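Phosphatidylserine synthase (Haemophilus influenzae, PDB 3HSI) is probably a lipid-metabolising enzyme of the phospholipase D superfamily, carrying a phospholipase D active-site motif and a PLD-like domain. Local coordinates at residues Ile303-Lys308 with Ser333-Phe338; Pro328-Ser333 with Lys449-Val454; Arg337-Phe342 with Lys420-Tyr425; Glu429-Tyr434 with Lys440-Phe445. All coordinates share one frame; numbering follows the deposited sequence.

Interaction 1. Residues Ile303-Lys308 with Ser333-Phe338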
loop_
_atom_site.group_PDB
_atom_site.type_symbol
_atom_site.label_atom_id
_atom_site.label_comp_id
_atom_site.label_asym_id
_atom_site.label_seq_id
_atom_site.Cartn_x
_atom_site.Cartn_y
_atom_site.Cartn_z
ATOM N N ILE C 303 3.816 -0.453 28.613
ATOM C CA ILE C 303 3.451 0.282 27.411
ATOM C C ILE C 303 2.878 1.613 27.826
ATOM O O ILE C 303 2.007 1.676 28.708
ATOM C CB ILE C 303 2.427 -0.511 26.559
ATOM C CG1 ILE C 303 3.010 -1.895 26.210
ATOM C CG2 ILE C 303 2.050 0.315 25.304
ATOM C CD1 ILE C 303 2.006 -2.899 25.537
ATOM N N ILE C 304 3.405 2.680 27.240
ATOM C CA ILE C 304 2.959 4.012 27.584
ATOM C C ILE C 304 2.390 4.652 26.329
ATOM O O ILE C 304 3.092 4.812 25.352
ATOM C CB ILE C 304 4.143 4.892 28.134
ATOM C CG1 ILE C 304 4.989 4.076 29.123
ATOM C CG2 ILE C 304 3.601 6.190 28.755
ATOM C CD1 ILE C 304 6.193 4.874 29.873
ATOM N N VAL C 305 1.112 5.008 26.363
ATOM C CA VAL C 305 0.444 5.692 25.255
ATOM C C VAL C 305 -0.317 6.873 25.804
ATOM O O VAL C 305 -0.492 6.995 27.016
ATOM C CB VAL C 305 -0.571 4.755 24.522
ATOM C CG1 VAL C 305 0.178 3.715 23.745
ATOM C CG2 VAL C 305 -1.510 4.089 25.526
ATOM N N GLY C 306 -0.762 7.748 24.913
ATOM C CA GLY C 306 -1.636 8.823 25.282
ATOM C C GLY C 306 -3.050 8.328 25.521
ATOM O O GLY C 306 -3.537 7.395 24.845
ATOM N N ASP C 307 -3.684 8.936 26.521
ATOM C CA ASP C 307 -5.145 8.979 26.620
ATOM C C ASP C 307 -5.723 9.521 25.316
ATOM O O ASP C 307 -5.111 10.384 24.696
ATOM C CB ASP C 307 -5.541 9.933 27.759
ATOM C CG ASP C 307 -6.965 9.705 28.266
ATOM O OD1 ASP C 307 -7.113 9.286 29.445
ATOM O OD2 ASP C 307 -7.934 9.977 27.527
ATOM N N LYS C 308 -6.895 9.007 24.925
ATOM C CA LYS C 308 -7.772 9.582 23.884
ATOM C C LYS C 308 -7.619 11.091 23.702
ATOM O O LYS C 308 -7.474 11.593 22.599
ATOM C CB LYS C 308 -9.237 9.409 24.325
ATOM C CG LYS C 308 -9.880 8.138 23.985
ATOM C CD LYS C 308 -11.420 8.303 23.886
ATOM C CE LYS C 308 -12.155 8.797 25.141
ATOM N NZ LYS C 308 -12.142 7.885 26.336
ATOM N N SER C 333 -10.171 1.650 21.830
ATOM C CA SER C 333 -10.892 0.394 21.950
ATOM C C SER C 333 -10.014 -0.813 21.590
ATOM O O SER C 333 -10.201 -1.895 22.139
ATOM C CB SER C 333 -12.243 0.409 21.214
ATOM O OG SER C 333 -12.096 0.888 19.923
ATOM N N ASN C 334 -9.024 -0.596 20.721
ATOM C CA ASN C 334 -8.019 -1.611 20.466
ATOM C C ASN C 334 -7.132 -1.887 21.705
ATOM O O ASN C 334 -6.852 -3.046 22.037
ATOM C CB ASN C 334 -7.228 -1.302 19.170
ATOM C CG ASN C 334 -7.986 -1.797 17.899
ATOM O OD1 ASN C 334 -8.275 -2.982 17.777
ATOM N ND2 ASN C 334 -8.325 -0.896 16.990
ATOM N N LEU C 335 -6.725 -0.825 22.393
ATOM C CA LEU C 335 -6.089 -0.953 23.709
ATOM C C LEU C 335 -6.982 -1.690 24.721
ATOM O O LEU C 335 -6.540 -2.597 25.429
ATOM C CB LEU C 335 -5.743 0.429 24.242
ATOM C CG LEU C 335 -4.999 0.396 25.565
ATOM C CD1 LEU C 335 -3.650 -0.327 25.400
ATOM C CD2 LEU C 335 -4.808 1.815 26.039
ATOM N N ARG C 336 -8.256 -1.332 24.777
ATOM C CA ARG C 336 -9.152 -2.013 25.722
ATOM C C ARG C 336 -9.206 -3.528 25.468
ATOM O O ARG C 336 -9.180 -4.320 26.416
ATOM C CB ARG C 336 -10.560 -1.401 25.734
ATOM C CG ARG C 336 -11.353 -1.730 27.018
ATOM C CD ARG C 336 -12.696 -1.013 26.987
ATOM N NE ARG C 336 -13.461 -1.155 28.223
ATOM C CZ ARG C 336 -14.344 -2.115 28.439
ATOM N NH1 ARG C 336 -14.566 -3.039 27.510
ATOM N NH2 ARG C 336 -15.007 -2.161 29.583
ATOM N N ARG C 337 -9.292 -3.912 24.200
ATOM C CA ARG C 337 -9.266 -5.316 23.811
ATOM C C ARG C 337 -7.966 -6.034 24.212
ATOM O O ARG C 337 -7.979 -7.203 24.610
ATOM C CB ARG C 337 -9.467 -5.460 22.296
ATOM C CG ARG C 337 -10.002 -6.813 21.915
ATOM C CD ARG C 337 -10.452 -6.887 20.450
ATOM N NE ARG C 337 -9.361 -7.282 19.553
ATOM C CZ ARG C 337 -8.651 -6.437 18.795
ATOM N NH1 ARG C 337 -8.899 -5.127 18.820
ATOM N NH2 ARG C 337 -7.685 -6.906 18.004
ATOM N N PHE C 338 -6.851 -5.332 24.060
ATOM C CA PHE C 338 -5.544 -5.836 24.447
ATOM C C PHE C 338 -5.451 -6.058 25.955
ATOM O O PHE C 338 -4.931 -7.078 26.402
ATOM C CB PHE C 338 -4.503 -4.813 24.016
ATOM C CG PHE C 338 -3.114 -5.147 24.421
ATOM C CD1 PHE C 338 -2.385 -6.106 23.724
ATOM C CD2 PHE C 338 -2.499 -4.440 25.480
ATOM C CE1 PHE C 338 -1.053 -6.387 24.103
ATOM C CE2 PHE C 338 -1.180 -4.690 25.859
ATOM C CZ PHE C 338 -0.438 -5.655 25.173
#

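Interaction 2. Residues Pro328-Ser333 with Lys449-Val454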
loop_
_atom_site.group_PDB
_atom_site.type_symbol
_atom_site.label_atom_id
_atom_site.label_comp_id
_atom_site.label_asym_id
_atom_site.label_seq_id
_atom_site.Cartn_x
_atom_site.Cartn_y
_atom_site.Cartn_z
ATOM N N PRO C 328 -8.892 8.564 17.687
ATOM C CA PRO C 328 -8.455 8.236 19.087
ATOM C C PRO C 328 -9.323 7.158 19.801
ATOM O O PRO C 328 -8.849 6.429 20.690
ATOM C CB PRO C 328 -8.538 9.579 19.836
ATOM C CG PRO C 328 -8.891 10.634 18.817
ATOM C CD PRO C 328 -9.298 9.977 17.524
ATOM N N TYR C 329 -10.580 7.052 19.396
ATOM C CA TYR C 329 -11.499 6.070 19.962
ATOM C C TYR C 329 -11.280 4.690 19.407
ATOM O O TYR C 329 -11.438 3.684 20.134
ATOM C CB TYR C 329 -12.935 6.477 19.676
ATOM C CG TYR C 329 -13.399 7.714 20.411
ATOM C CD1 TYR C 329 -14.074 7.605 21.617
ATOM C CD2 TYR C 329 -13.173 8.994 19.892
ATOM C CE1 TYR C 329 -14.551 8.740 22.299
ATOM C CE2 TYR C 329 -13.623 10.137 20.573
ATOM C CZ TYR C 329 -14.322 9.985 21.766
ATOM O OH TYR C 329 -14.756 11.082 22.454
ATOM N N LEU C 330 -10.993 4.635 18.104
ATOM C CA LEU C 330 -10.536 3.403 17.495
ATOM C C LEU C 330 -9.299 2.826 18.232
ATOM O O LEU C 330 -9.279 1.638 18.581
ATOM C CB LEU C 330 -10.259 3.597 15.998
ATOM C CG LEU C 330 -9.764 2.354 15.227
ATOM C CD1 LEU C 330 -10.724 1.151 15.338
ATOM C CD2 LEU C 330 -9.506 2.678 13.759
ATOM N N TYR C 331 -8.299 3.675 18.493
ATOM C CA TYR C 331 -7.084 3.230 19.200
ATOM C C TYR C 331 -7.370 2.818 20.613
ATOM O O TYR C 331 -6.834 1.828 21.059
ATOM C CB TYR C 331 -5.951 4.275 19.185
ATOM C CG TYR C 331 -5.527 4.606 17.774
ATOM C CD1 TYR C 331 -5.361 3.600 16.841
ATOM C CD2 TYR C 331 -5.332 5.929 17.363
ATOM C CE1 TYR C 331 -4.995 3.887 15.533
ATOM C CE2 TYR C 331 -4.970 6.225 16.045
ATOM C CZ TYR C 331 -4.795 5.193 15.145
ATOM O OH TYR C 331 -4.432 5.444 13.840
ATOM N N GLU C 332 -8.205 3.577 21.312
ATOM C CA GLU C 332 -8.518 3.236 22.687
ATOM C C GLU C 332 -9.214 1.881 22.719
ATOM O O GLU C 332 -8.882 1.035 23.544
ATOM C CB GLU C 332 -9.402 4.287 23.329
ATOM C CG GLU C 332 -9.421 4.222 24.858
ATOM C CD GLU C 332 -10.475 5.155 25.495
ATOM O OE1 GLU C 332 -10.098 5.941 26.389
ATOM O OE2 GLU C 332 -11.673 5.118 25.104
ATOM N N SER C 333 -10.171 1.650 21.830
ATOM C CA SER C 333 -10.892 0.394 21.950
ATOM C C SER C 333 -10.014 -0.813 21.590
ATOM O O SER C 333 -10.201 -1.895 22.139
ATOM C CB SER C 333 -12.243 0.409 21.214
ATOM O OG SER C 333 -12.096 0.888 19.923
ATOM N N LYS C 449 -14.960 -4.323 8.147
ATOM C CA LYS C 449 -13.531 -4.405 8.439
ATOM C C LYS C 449 -12.742 -3.264 7.823
ATOM O O LYS C 449 -11.552 -3.397 7.611
ATOM C CB LYS C 449 -12.943 -5.741 7.950
ATOM C CG LYS C 449 -13.775 -6.987 8.259
ATOM C CD LYS C 449 -13.655 -7.397 9.724
ATOM C CE LYS C 449 -14.593 -8.558 10.033
ATOM N NZ LYS C 449 -14.145 -9.337 11.233
ATOM N N ALA C 450 -13.391 -2.142 7.536
ATOM C CA ALA C 450 -12.665 -0.970 7.053
ATOM C C ALA C 450 -11.734 -0.389 8.143
ATOM O O ALA C 450 -10.817 0.382 7.867
ATOM C CB ALA C 450 -13.646 0.083 6.548
ATOM N N ASP C 451 -11.983 -0.783 9.386
ATOM C CA ASP C 451 -11.169 -0.358 10.514
ATOM C C ASP C 451 -9.774 -0.997 10.419
ATOM O O ASP C 451 -8.773 -0.371 10.787
ATOM C CB ASP C 451 -11.861 -0.686 11.841
ATOM C CG ASP C 451 -11.952 -2.194 12.116
ATOM O OD1 ASP C 451 -12.637 -2.950 11.378
ATOM O OD2 ASP C 451 -11.314 -2.628 13.098
ATOM N N LYS C 452 -9.728 -2.232 9.908
ATOM C CA LYS C 452 -8.465 -2.893 9.603
ATOM C C LYS C 452 -7.629 -2.091 8.591
ATOM O O LYS C 452 -6.407 -1.940 8.765
ATOM C CB LYS C 452 -8.712 -4.306 9.116
ATOM N N LEU C 453 -8.302 -1.548 7.570
ATOM C CA LEU C 453 -7.668 -0.668 6.581
ATOM C C LEU C 453 -7.093 0.603 7.210
ATOM O O LEU C 453 -5.967 1.001 6.918
ATOM C CB LEU C 453 -8.651 -0.324 5.469
ATOM C CG LEU C 453 -8.181 0.433 4.221
ATOM C CD1 LEU C 453 -6.956 -0.212 3.606
ATOM C CD2 LEU C 453 -9.327 0.482 3.182
ATOM N N VAL C 454 -7.876 1.217 8.080
ATOM C CA VAL C 454 -7.447 2.384 8.825
ATOM C C VAL C 454 -6.155 2.127 9.618
ATOM O O VAL C 454 -5.224 2.937 9.557
ATOM C CB VAL C 454 -8.549 2.873 9.769
ATOM C CG1 VAL C 454 -8.080 4.093 10.497
ATOM C CG2 VAL C 454 -9.837 3.145 8.983
#

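Interaction 3. Residues Arg337-Phe342 with Lys420-Tyr425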
loop_
_atom_site.group_PDB
_atom_site.type_symbol
_atom_site.label_atom_id
_atom_site.label_comp_id
_atom_site.label_asym_id
_atom_site.label_seq_id
_atom_site.Cartn_x
_atom_site.Cartn_y
_atom_site.Cartn_z
ATOM N N ARG C 337 -9.292 -3.912 24.200
ATOM C CA ARG C 337 -9.266 -5.316 23.811
ATOM C C ARG C 337 -7.966 -6.034 24.212
ATOM O O ARG C 337 -7.979 -7.203 24.610
ATOM C CB ARG C 337 -9.467 -5.460 22.296
ATOM C CG ARG C 337 -10.002 -6.813 21.915
ATOM C CD ARG C 337 -10.452 -6.887 20.450
ATOM N NE ARG C 337 -9.361 -7.282 19.553
ATOM C CZ ARG C 337 -8.651 -6.437 18.795
ATOM N NH1 ARG C 337 -8.899 -5.127 18.820
ATOM N NH2 ARG C 337 -7.685 -6.906 18.004
ATOM N N PHE C 338 -6.851 -5.332 24.060
ATOM C CA PHE C 338 -5.544 -5.836 24.447
ATOM C C PHE C 338 -5.451 -6.058 25.955
ATOM O O PHE C 338 -4.931 -7.078 26.402
ATOM C CB PHE C 338 -4.503 -4.813 24.016
ATOM C CG PHE C 338 -3.114 -5.147 24.421
ATOM C CD1 PHE C 338 -2.385 -6.106 23.724
ATOM C CD2 PHE C 338 -2.499 -4.440 25.480
ATOM C CE1 PHE C 338 -1.053 -6.387 24.103
ATOM C CE2 PHE C 338 -1.180 -4.690 25.859
ATOM C CZ PHE C 338 -0.438 -5.655 25.173
ATOM N N CYS C 339 -5.957 -5.103 26.724
ATOM C CA CYS C 339 -5.947 -5.178 28.185
ATOM C C CYS C 339 -6.896 -6.243 28.692
ATOM O O CYS C 339 -6.742 -6.758 29.799
ATOM C CB CYS C 339 -6.311 -3.826 28.781
ATOM S SG CYS C 339 -5.029 -2.551 28.457
ATOM N N GLU C 340 -7.891 -6.569 27.890
ATOM C CA GLU C 340 -8.790 -7.636 28.275
ATOM C C GLU C 340 -8.122 -8.989 28.004
ATOM O O GLU C 340 -8.125 -9.871 28.865
ATOM C CB GLU C 340 -10.136 -7.514 27.559
ATOM C CG GLU C 340 -11.098 -8.554 28.083
ATOM C CD GLU C 340 -12.415 -8.616 27.358
ATOM O OE1 GLU C 340 -12.885 -7.600 26.790
ATOM O OE2 GLU C 340 -13.004 -9.715 27.381
ATOM N N LYS C 341 -7.540 -9.141 26.812
ATOM C CA LYS C 341 -6.786 -10.342 26.472
ATOM C C LYS C 341 -5.726 -10.626 27.547
ATOM O O LYS C 341 -5.607 -11.768 28.016
ATOM C CB LYS C 341 -6.142 -10.169 25.104
ATOM C CG LYS C 341 -5.328 -11.341 24.659
ATOM C CD LYS C 341 -4.636 -11.024 23.345
ATOM C CE LYS C 341 -3.855 -12.195 22.793
ATOM N NZ LYS C 341 -4.780 -13.346 22.536
ATOM N N PHE C 342 -4.998 -9.578 27.971
ATOM C CA PHE C 342 -3.926 -9.726 28.965
ATOM C C PHE C 342 -4.322 -9.284 30.376
ATOM O O PHE C 342 -3.529 -8.701 31.132
ATOM C CB PHE C 342 -2.623 -9.072 28.461
ATOM C CG PHE C 342 -2.093 -9.714 27.207
ATOM C CD1 PHE C 342 -1.539 -10.980 27.249
ATOM C CD2 PHE C 342 -2.222 -9.085 25.977
ATOM C CE1 PHE C 342 -1.066 -11.591 26.094
ATOM C CE2 PHE C 342 -1.764 -9.693 24.803
ATOM C CZ PHE C 342 -1.183 -10.935 24.859
ATOM N N LYS C 420 -1.088 7.526 34.350
ATOM C CA LYS C 420 -1.662 6.688 35.381
ATOM C C LYS C 420 -1.591 5.252 34.913
ATOM O O LYS C 420 -1.758 4.965 33.715
ATOM C CB LYS C 420 -3.122 7.073 35.632
ATOM C CG LYS C 420 -3.325 8.547 35.947
ATOM C CD LYS C 420 -4.783 8.821 36.284
ATOM C CE LYS C 420 -5.049 10.314 36.263
ATOM N NZ LYS C 420 -6.057 10.645 37.285
ATOM N N VAL C 421 -1.375 4.357 35.858
ATOM C CA VAL C 421 -1.312 2.957 35.579
ATOM C C VAL C 421 -2.765 2.474 35.473
ATOM O O VAL C 421 -3.580 2.666 36.376
ATOM C CB VAL C 421 -0.518 2.199 36.699
ATOM C CG1 VAL C 421 -0.687 0.664 36.601
ATOM C CG2 VAL C 421 0.947 2.556 36.638
ATOM N N LEU C 422 -3.101 1.877 34.356
ATOM C CA LEU C 422 -4.430 1.306 34.208
ATOM C C LEU C 422 -4.523 0.060 35.089
ATOM O O LEU C 422 -3.697 -0.841 34.970
ATOM C CB LEU C 422 -4.662 0.964 32.747
ATOM C CG LEU C 422 -6.139 0.902 32.361
ATOM C CD1 LEU C 422 -6.775 2.325 32.394
ATOM C CD2 LEU C 422 -6.282 0.249 30.996
ATOM N N LYS C 423 -5.489 0.012 35.994
ATOM C CA LYS C 423 -5.628 -1.157 36.847
ATOM C C LYS C 423 -6.470 -2.281 36.249
ATOM O O LYS C 423 -6.336 -3.435 36.647
ATOM C CB LYS C 423 -6.171 -0.762 38.241
ATOM N N HIS C 424 -7.348 -1.976 35.314
ATOM C CA HIS C 424 -8.225 -3.037 34.782
ATOM C C HIS C 424 -8.778 -2.515 33.477
ATOM O O HIS C 424 -9.026 -1.320 33.374
ATOM C CB HIS C 424 -9.367 -3.337 35.774
ATOM C CG HIS C 424 -10.157 -4.567 35.440
ATOM N ND1 HIS C 424 -11.428 -4.514 34.914
ATOM C CD2 HIS C 424 -9.855 -5.883 35.553
ATOM C CE1 HIS C 424 -11.881 -5.741 34.723
ATOM N NE2 HIS C 424 -10.941 -6.593 35.089
ATOM N N TYR C 425 -8.977 -3.389 32.480
ATOM C CA TYR C 425 -9.398 -2.920 31.157
ATOM C C TYR C 425 -10.701 -2.117 31.249
ATOM O O TYR C 425 -10.973 -1.266 30.395
ATOM C CB TYR C 425 -9.514 -4.066 30.141
ATOM C CG TYR C 425 -10.683 -5.007 30.351
ATOM C CD1 TYR C 425 -10.555 -6.129 31.180
ATOM C CD2 TYR C 425 -11.913 -4.781 29.726
ATOM C CE1 TYR C 425 -11.628 -6.997 31.396
ATOM C CE2 TYR C 425 -13.006 -5.686 29.901
ATOM C CZ TYR C 425 -12.851 -6.768 30.750
ATOM O OH TYR C 425 -13.903 -7.644 30.957
HETATM O O HOH W 1 -7.418 -5.822 32.561
#

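Interaction 4. Residues Glu429-Tyr434 with Lys440-Phe445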
loop_
_atom_site.group_PDB
_atom_site.type_symbol
_atom_site.label_atom_id
_atom_site.label_comp_id
_atom_site.label_asym_id
_atom_site.label_seq_id
_atom_site.Cartn_x
_atom_site.Cartn_y
_atom_site.Cartn_z
ATOM N N GLU C 429 -12.915 3.514 28.843
ATOM C CA GLU C 429 -14.285 3.631 28.376
ATOM C C GLU C 429 -14.711 2.589 27.330
ATOM O O GLU C 429 -13.992 2.297 26.371
ATOM C CB GLU C 429 -14.505 5.016 27.798
ATOM C CG GLU C 429 -14.676 6.086 28.851
ATOM C CD GLU C 429 -15.166 7.392 28.252
ATOM O OE1 GLU C 429 -14.501 7.918 27.337
ATOM O OE2 GLU C 429 -16.225 7.891 28.698
ATOM N N GLU C 430 -15.895 2.045 27.532
ATOM C CA GLU C 430 -16.526 1.175 26.565
ATOM C C GLU C 430 -17.312 2.019 25.547
ATOM O O GLU C 430 -17.657 3.189 25.808
ATOM C CB GLU C 430 -17.448 0.205 27.277
ATOM N N LEU C 431 -17.589 1.405 24.398
ATOM C CA LEU C 431 -18.203 2.059 23.242
ATOM C C LEU C 431 -19.500 2.821 23.556
ATOM O O LEU C 431 -19.712 3.908 23.022
ATOM C CB LEU C 431 -18.383 1.018 22.125
ATOM C CG LEU C 431 -19.130 1.240 20.826
ATOM C CD1 LEU C 431 -18.242 1.819 19.748
ATOM C CD2 LEU C 431 -19.654 -0.108 20.386
ATOM N N ASN C 432 -20.333 2.276 24.452
ATOM C CA ASN C 432 -21.591 2.927 24.845
ATOM C C ASN C 432 -21.384 4.269 25.541
ATOM O O ASN C 432 -22.284 5.112 25.554
ATOM C CB ASN C 432 -22.449 2.009 25.730
ATOM N N GLN C 433 -20.217 4.469 26.130
ATOM C CA GLN C 433 -19.914 5.745 26.753
ATOM C C GLN C 433 -19.348 6.758 25.730
ATOM O O GLN C 433 -19.092 7.911 26.069
ATOM C CB GLN C 433 -18.969 5.544 27.920
ATOM N N TYR C 434 -19.166 6.326 24.480
ATOM C CA TYR C 434 -18.632 7.204 23.435
ATOM C C TYR C 434 -19.698 8.131 22.839
ATOM O O TYR C 434 -20.870 7.760 22.791
ATOM C CB TYR C 434 -18.030 6.374 22.294
ATOM C CG TYR C 434 -16.734 5.665 22.602
ATOM C CD1 TYR C 434 -16.011 5.916 23.786
ATOM C CD2 TYR C 434 -16.216 4.748 21.688
ATOM C CE1 TYR C 434 -14.797 5.238 24.049
ATOM C CE2 TYR C 434 -15.015 4.086 21.920
ATOM C CZ TYR C 434 -14.315 4.328 23.094
ATOM O OH TYR C 434 -13.130 3.659 23.270
ATOM N N LYS C 440 -21.514 5.420 15.860
ATOM C CA LYS C 440 -22.063 5.104 14.544
ATOM C C LYS C 440 -20.921 4.727 13.620
ATOM O O LYS C 440 -20.952 3.703 12.935
ATOM C CB LYS C 440 -22.757 6.327 13.953
ATOM C CG LYS C 440 -24.203 6.561 14.385
ATOM C CD LYS C 440 -24.849 7.615 13.463
ATOM C CE LYS C 440 -26.260 7.985 13.924
ATOM N NZ LYS C 440 -26.280 8.375 15.392
ATOM N N LEU C 441 -19.906 5.581 13.623
ATOM C CA LEU C 441 -18.786 5.448 12.734
ATOM C C LEU C 441 -18.044 4.143 12.982
ATOM O O LEU C 441 -17.803 3.388 12.037
ATOM C CB LEU C 441 -17.858 6.649 12.899
ATOM C CG LEU C 441 -16.905 6.977 11.755
ATOM C CD1 LEU C 441 -17.602 6.827 10.415
ATOM C CD2 LEU C 441 -16.418 8.411 11.940
ATOM N N LEU C 442 -17.707 3.874 14.248
ATOM C CA LEU C 442 -16.919 2.695 14.593
ATOM C C LEU C 442 -17.676 1.407 14.233
ATOM O O LEU C 442 -17.083 0.457 13.723
ATOM C CB LEU C 442 -16.496 2.701 16.066
ATOM C CG LEU C 442 -15.434 3.730 16.507
ATOM C CD1 LEU C 442 -15.262 3.699 18.027
ATOM C CD2 LEU C 442 -14.064 3.568 15.805
ATOM N N LYS C 443 -18.986 1.407 14.473
ATOM C CA LYS C 443 -19.847 0.293 14.091
ATOM C C LYS C 443 -19.845 0.082 12.598
ATOM O O LYS C 443 -19.734 -1.048 12.140
ATOM C CB LYS C 443 -21.282 0.523 14.566
ATOM C CG LYS C 443 -21.577 -0.144 15.866
ATOM C CD LYS C 443 -22.431 0.739 16.731
ATOM C CE LYS C 443 -22.726 0.085 18.082
ATOM N NZ LYS C 443 -22.858 1.127 19.175
ATOM N N LYS C 444 -19.984 1.170 11.844
ATOM C CA LYS C 444 -19.986 1.104 10.390
ATOM C C LYS C 444 -18.673 0.501 9.849
ATOM O O LYS C 444 -18.682 -0.423 9.015
ATOM C CB LYS C 444 -20.203 2.510 9.811
ATOM C CG LYS C 444 -21.665 2.921 9.601
ATOM C CD LYS C 444 -21.833 4.430 9.329
ATOM C CE LYS C 444 -20.533 5.089 8.850
ATOM N NZ LYS C 444 -20.760 6.324 8.032
ATOM N N PHE C 445 -17.552 1.020 10.340
ATOM C CA PHE C 445 -16.248 0.553 9.922
ATOM C C PHE C 445 -15.998 -0.908 10.304
ATOM O O PHE C 445 -15.646 -1.714 9.433
ATOM C CB PHE C 445 -15.160 1.476 10.445
ATOM C CG PHE C 445 -14.940 2.677 9.579
ATOM C CD1 PHE C 445 -13.661 2.993 9.118
ATOM C CD2 PHE C 445 -16.009 3.481 9.193
ATOM C CE1 PHE C 445 -13.461 4.112 8.291
ATOM C CE2 PHE C 445 -15.828 4.580 8.371
ATOM C CZ PHE C 445 -14.556 4.909 7.918
#

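Interaction 1. Residues Ile303-Lys308 with Ser333-Phe338
Ile-303 and Phe-338 meet within a beta-alpha-beta unit of the PLD-like domain: strand 300-306 lies parallel to strand 351-356 in the sheet, and helix 327-341, which comes between them in the chain, packs on one face of that pair. The Ile-303 side chain shows how the face is used. Its CB is directed at the helix but makes no close contact with it. From there CG2 turns along its own strand, nearing Val-305 CG1 at 4.2 Å, while CG1 takes the other direction. With CD1 extended beyond CG1 (chi2 171°), the methyl is carried to the aromatic ring, where Ile-303 CD1 lies 3.7 Å from Phe-338 CE2 and is equally close to CZ. It thus meets the CE2-CZ end of the ring obliquely, and the two side chains come from opposite directions.

Leu-351 of the neighbouring strand touches both Ile-303 and Phe-338, and Leu-355 does the same for the second pair, Val-305 and Leu-335. No hydrogen bond crosses between the segments, and the buried surface is modest, 131 Å² for both sides together, so this is apolar helix-on-sheet packing in the domain interior. Leu-335, with CG trans to the backbone N (chi1 -176°), reaches toward the strand and meets Val-305 tip to tip, Leu-335 CD2 lying 4.0 Å from Val-305 CG2.

Interaction 2. Residues Pro328-Ser333 with Lys449-Val454
Leu-330 of helix 327-341 supplies the whole of the first segment's close contact with helix 450-457, its two methyls each taking a different partner. This is apolar helix-helix packing that joins the C-terminal helix 450-457 to helix 327-341 of the PLD-like domain. A chi1 of -180° places CG trans to the backbone N, and the two methyls then reach Val-454 and Asp-451. Leu-330 CD2 packs on Val-454, reaching its CG1 at 3.8 Å and its CB at 4.1 Å. The other methyl, Leu-330 CD1, lies 4.1 Å from Asp-451 CB, and here the two side chains cross at about a right angle. Asp-451 and Val-454 are three residues apart, on the side of their helix that faces Leu-330, which explains how one leucine can serve both.

Just before this helix, Lys-449, with positive phi, is the C-prime residue of the Schellman motif that ends helix 436-447. That helix completes the apolar cluster, Leu-442 touching Leu-330 and Phe-445 touching Val-454, while Leu-453 packs on Ile-457 of the second subunit.

Asp-451 takes part through its methylene, since no atom of its carboxylate comes within 4.2 Å of the first segment. With no hydrogen bond between the segments, the contact is apolar and non-directional, and its fit depends on shape rather than on polar pairing.

Interaction 3. Residues Arg337-Phe342 with Lys420-Tyr425
Cys-339 and Glu-340 pack against Tyr-425 where helix 327-341 of the PLD-like domain, which lies on the mixed sheet, meets the chain leaving edge strand 419-421. The tight part lies at the side-chain bases: Cys-339 CB is 3.5 Å from Tyr-425 CB, and the CA atoms of these residues, 5.1 Å apart, show how close the backbones come. Beside it, Glu-340 makes a CH-pi contact over one face of the Tyr-425 ring, Glu-340 CG standing 3.7 Å from the centroid and 14° off the normal. The extended chain carries the carboxylate to the ring's CE2-CZ rim, Glu-340 OE1 3.7 Å from Tyr-425 CE2, with planes 19° apart.

Glu-340 is the exposed side. Packing is looser on the inner side, where Cys-339 SG meets Leu-422 CD2 at 4.0 Å, near Val-353. No direct hydrogen bond crosses anywhere; a water at the edge of the Tyr-425 ring donates to Cys-339 O at 3.0 Å and accepts from Tyr-425 N at 2.9 Å.

Interaction 4. Residues Glu429-Tyr434 with Lys440-Phe445
Leu-431 has CG trans to its backbone N (chi1 172°), whereas Leu-442 has CG trans to its carbonyl carbon (chi1 -70°), and these rotations bring the two branches past each other in opposite directions. Their nearest point is Leu-431 CD1 to Leu-442 CD1, at 3.9 Å. The same Leu-442 methyl also meets Tyr-434: CD1 sits at the edge of the ring, near its plane, 3.9 Å from Tyr-434 CE2 and as close to CD2. One methyl therefore serves both a leucine tip and a tyrosine edge.

Leu-431 opens a short 3-10 segment, 431-433, and Tyr-434 follows directly after it. The bond from Tyr-434 N to Leu-431 O, 2.9 Å, closes the turn; Leu-431 CA lies above one face of the ring, offset toward its rim. On the outer side the bent Lys-443 crosses Leu-431 obliquely, Lys-443 NZ 3.6 Å from Leu-431 CD2 with CE beside it; the lysine's end packs on the leucine without a hydrogen bond across the segments.

The phenol is held elsewhere, Tyr-434 OH being hydrogen-bonded to Glu-332 of helix 327-341. Leu-442 also touches Leu-330 of that helix, Phe-445 packs on helix 450-457, and Lys-444 touches Leu-441 of the second subunit, so helix 436-447 borders helix 327-341, helix 450-457 and the second subunit.

Following the chain from the N terminus, interaction 1 opens on strand 300-306 and closes on helix 327-341. Before it closes, interaction 2 has begun on the same helix, so the two cross; interaction 2 ends only at helix 450-457, near the C terminus. Within that long span lie interactions 3 and 4 in series. Interaction 3 begins where interaction 1 ends, sharing Arg-337 and Phe-338, and reaches the segment after edge strand 419-421. Interaction 4 closes a short loop onto helix 436-447. Helix 327-341 is thus tied to the sheet, the edge-strand loop and the C-terminal helices, while Lys-308 forms salt bridges with Glu-332 and Glu-429, connecting interactions 1, 2 and 4.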